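Local atomic coordinates of polyhedrin (Uranotaenia sapphirina cypovirus, PDB entry 4ZQX), a protein that forms the crystalline matrix of cypovirus polyhedra, the protein crystals that embed and protect virus particles, and binds ATP. Residues Arg158-Trp163 and Tyr225-Leu230. Residues are numbered along the deposited sequence; the frame is centred on the assembly and turned at random. Where two conformers were deposited one is given.
Sequences RCEKAW and YGMTML. With ATP (adenosine-5'-triphosphate), chain B.
The carboxylate of Glu160 overlaps the backbone of Thr228 and the sulfur of Met227. Glu160 opens the strand 160-166, which lies between strands 150-152 and 101-107 in the antiparallel sheet of the polyhedrin fold. Thr228 belongs to the loop that follows helix 214-225, so one acidic side chain joins sheet to loop. CG of Glu160 lies anti to the backbone N (chi1 -176°) and the chain stays extended, which carries the carboxylate across to the loop. Glu160 OE1 accepts a hydrogen bond from Thr228 N at 3.1 Å. It uses its syn lone pair, and the bond is bent, with an N-H...O angle of 147°. Glu160 OE2 lies 2.5 Å from Thr228 O. A separation this short is consistent with a proton on the acid. Met227 SD packs against the same carboxylate, 3.7 Å from Glu160 CD. The Met227 side chain also packs on Val30 of strand 27-34 and on Tyr133 of a second subunit. The hydroxyl of Thr228 is used elsewhere, in a hydrogen bond to Pro153 O.

The two segments also border the ATP pocket. Arg158 N donates a hydrogen bond to the gamma-phosphate oxygen O3G of ATP. At the other end of the nucleotide, Leu230 CD1 lies 3.6 Å from N1 of the adenine. Ser154 OG links the site to the strand start, since it is hydrogen-bonded to both ATP and Cys159 N. A water completes the link between strand and loop. The water donates to Glu160 OE1 at 2.9 Å and to Gly226 O at 3.0 Å.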
loop_
_atom_site.group_PDB
_atom_site.type_symbol
_atom_site.label_atom_id
_atom_site.label_comp_id
_atom_site.label_asym_id
_atom_site.label_seq_id
_atom_site.Cartn_x
_atom_site.Cartn_y
_atom_site.Cartn_z
ATOM N N ARG A 158 -2.481 29.299 -10.577
ATOM C CA ARG A 158 -1.825 29.002 -11.852
ATOM C C ARG A 158 -1.275 27.573 -11.878
ATOM O O ARG A 158 -0.164 27.341 -12.371
ATOM C CB ARG A 158 -0.675 29.989 -12.106
ATOM C CG ARG A 158 -1.057 31.448 -11.877
ATOM C CD ARG A 158 0.122 32.414 -12.055
ATOM N NE ARG A 158 1.273 32.123 -11.196
ATOM C CZ ARG A 158 1.325 32.345 -9.885
ATOM N NH1 ARG A 158 0.275 32.837 -9.242
ATOM N NH2 ARG A 158 2.428 32.052 -9.209
ATOM N N CYS A 159 -2.026 26.611 -11.349
ATOM C CA CYS A 159 -1.449 25.291 -11.132
ATOM C C CYS A 159 -2.378 24.095 -11.231
ATOM O O CYS A 159 -2.100 23.069 -10.610
ATOM C CB CYS A 159 -0.753 25.285 -9.761
ATOM S SG CYS A 159 -1.845 25.392 -8.313
ATOM N N GLU A 160 -3.447 24.182 -12.025
ATOM C CA GLU A 160 -4.281 22.994 -12.257
ATOM C C GLU A 160 -4.362 22.663 -13.749
ATOM O O GLU A 160 -4.565 23.557 -14.588
ATOM C CB GLU A 160 -5.695 23.146 -11.693
ATOM C CG GLU A 160 -6.508 21.848 -11.869
ATOM C CD GLU A 160 -7.958 21.947 -11.439
ATOM O OE1 GLU A 160 -8.267 22.724 -10.530
ATOM O OE2 GLU A 160 -8.794 21.226 -12.025
ATOM N N LYS A 161 -4.208 21.376 -14.054
ATOM C CA LYS A 161 -4.451 20.850 -15.389
ATOM C C LYS A 161 -5.163 19.517 -15.282
ATOM O O LYS A 161 -5.129 18.870 -14.234
ATOM C CB LYS A 161 -3.136 20.639 -16.152
ATOM C CG LYS A 161 -2.268 21.878 -16.258
ATOM C CD LYS A 161 -1.072 21.621 -17.179
ATOM C CE LYS A 161 -0.005 22.686 -17.049
ATOM N NZ LYS A 161 -0.472 24.037 -17.467
ATOM N N ALA A 162 -5.770 19.091 -16.384
ATOM C CA ALA A 162 -6.497 17.841 -16.411
ATOM C C ALA A 162 -6.205 17.045 -17.674
ATOM O O ALA A 162 -5.685 17.575 -18.657
ATOM C CB ALA A 162 -7.985 18.103 -16.304
ATOM N N TRP A 163 -6.537 15.760 -17.628
ATOM C CA TRP A 163 -6.458 14.893 -18.805
ATOM C C TRP A 163 -7.691 13.983 -18.837
ATOM O O TRP A 163 -8.165 13.547 -17.790
ATOM C CB TRP A 163 -5.147 14.089 -18.817
ATOM C CG TRP A 163 -4.940 13.329 -20.101
ATOM C CD1 TRP A 163 -4.631 13.859 -21.320
ATOM C CD2 TRP A 163 -5.048 11.909 -20.300
ATOM N NE1 TRP A 163 -4.539 12.862 -22.264
ATOM C CE2 TRP A 163 -4.779 11.657 -21.664
ATOM C CE3 TRP A 163 -5.319 10.824 -19.452
ATOM C CZ2 TRP A 163 -4.807 10.375 -22.209
ATOM C CZ3 TRP A 163 -5.338 9.546 -19.990
ATOM C CH2 TRP A 163 -5.071 9.331 -21.357
ATOM N N TYR A 225 -13.491 21.656 -1.625
ATOM C CA TYR A 225 -12.037 21.659 -1.381
ATOM C C TYR A 225 -11.201 22.488 -2.357
ATOM O O TYR A 225 -10.015 22.713 -2.122
ATOM C CB TYR A 225 -11.513 20.226 -1.368
ATOM C CG TYR A 225 -11.985 19.392 -0.196
ATOM C CD1 TYR A 225 -11.935 19.879 1.104
ATOM C CD2 TYR A 225 -12.485 18.108 -0.392
ATOM C CE1 TYR A 225 -12.355 19.111 2.168
ATOM C CE2 TYR A 225 -12.906 17.325 0.682
ATOM C CZ TYR A 225 -12.841 17.836 1.955
ATOM O OH TYR A 225 -13.252 17.062 3.019
ATOM N N GLY A 226 -11.806 22.935 -3.448
ATOM C CA GLY A 226 -11.122 23.785 -4.406
ATOM C C GLY A 226 -10.358 23.059 -5.499
ATOM O O GLY A 226 -9.242 23.444 -5.811
ATOM N N MET A 227 -10.955 22.011 -6.060
ATOM C CA MET A 227 -10.496 21.422 -7.316
ATOM C C MET A 227 -11.540 21.748 -8.372
ATOM O O MET A 227 -12.682 21.331 -8.265
ATOM C CB MET A 227 -10.353 19.903 -7.211
ATOM C CG MET A 227 -9.715 19.258 -8.460
ATOM S SD MET A 227 -7.947 19.620 -8.624
ATOM C CE MET A 227 -7.253 18.336 -7.580
ATOM N N THR A 228 -11.144 22.486 -9.401
ATOM C CA THR A 228 -12.074 22.843 -10.452
ATOM C C THR A 228 -12.269 21.649 -11.377
ATOM O O THR A 228 -11.308 20.998 -11.736
ATOM C CB THR A 228 -11.526 24.055 -11.241
ATOM O OG1 THR A 228 -11.264 25.129 -10.322
ATOM C CG2 THR A 228 -12.517 24.514 -12.280
ATOM N N MET A 229 -13.511 21.336 -11.729
ATOM C CA MET A 229 -13.781 20.229 -12.646
ATOM C C MET A 229 -14.564 20.734 -13.844
ATOM O O MET A 229 -15.228 21.764 -13.770
ATOM C CB MET A 229 -14.543 19.119 -11.920
ATOM C CG MET A 229 -13.715 18.499 -10.833
ATOM S SD MET A 229 -14.508 17.095 -10.067
ATOM C CE MET A 229 -13.233 16.639 -8.925
ATOM N N LEU A 230 -14.476 19.991 -14.940
ATOM C CA LEU A 230 -15.094 20.359 -16.199
ATOM C C LEU A 230 -16.136 19.313 -16.544
ATOM O O LEU A 230 -15.847 18.114 -16.474
ATOM C CB LEU A 230 -14.029 20.388 -17.292
ATOM C CG LEU A 230 -14.414 21.059 -18.604
ATOM C CD1 LEU A 230 -14.571 22.545 -18.378
ATOM C CD2 LEU A 230 -13.377 20.791 -19.692
HETATM P PG ATP B . -5.289 30.322 -12.587
HETATM O O1G ATP B . -4.984 30.999 -13.900
HETATM O O2G ATP B . -5.122 28.816 -12.569
HETATM O O3G ATP B . -4.669 31.013 -11.387
HETATM P PB ATP B . -7.851 31.619 -12.877
HETATM O O1B ATP B . -9.042 31.557 -11.948
HETATM O O2B ATP B . -7.060 32.895 -13.010
HETATM O O3B ATP B . -6.893 30.400 -12.424
HETATM P PA ATP B . -8.137 31.703 -15.788
HETATM O O1A ATP B . -9.361 32.504 -16.155
HETATM O O2A ATP B . -6.766 32.343 -15.887
HETATM O O3A ATP B . -8.382 31.075 -14.312
HETATM O "O5'" ATP B . -8.139 30.381 -16.731
HETATM C "C5'" ATP B . -7.112 29.391 -16.631
HETATM C "C4'" ATP B . -7.233 28.469 -17.836
HETATM O "O4'" ATP B . -8.462 27.741 -17.774
HETATM C "C3'" ATP B . -7.261 29.237 -19.150
HETATM O "O3'" ATP B . -6.376 28.605 -20.071
HETATM C "C2'" ATP B . -8.687 29.116 -19.649
HETATM O "O2'" ATP B . -8.832 29.109 -21.077
HETATM C "C1'" ATP B . -9.132 27.798 -19.035
HETATM N N9 ATP B . -10.608 27.779 -18.915
HETATM C C8 ATP B . -11.375 28.655 -18.225
HETATM N N7 ATP B . -12.692 28.343 -18.344
HETATM C C5 ATP B . -12.762 27.253 -19.125
HETATM C C6 ATP B . -13.847 26.413 -19.650
HETATM N N6 ATP B . -15.107 26.745 -19.308
HETATM N N1 ATP B . -13.532 25.359 -20.443
HETATM C C2 ATP B . -12.246 25.078 -20.747
HETATM N N3 ATP B . -11.207 25.809 -20.302
HETATM C C4 ATP B . -11.396 26.884 -19.503
HETATM O O HOH W 1 -8.058 24.526 -8.290
#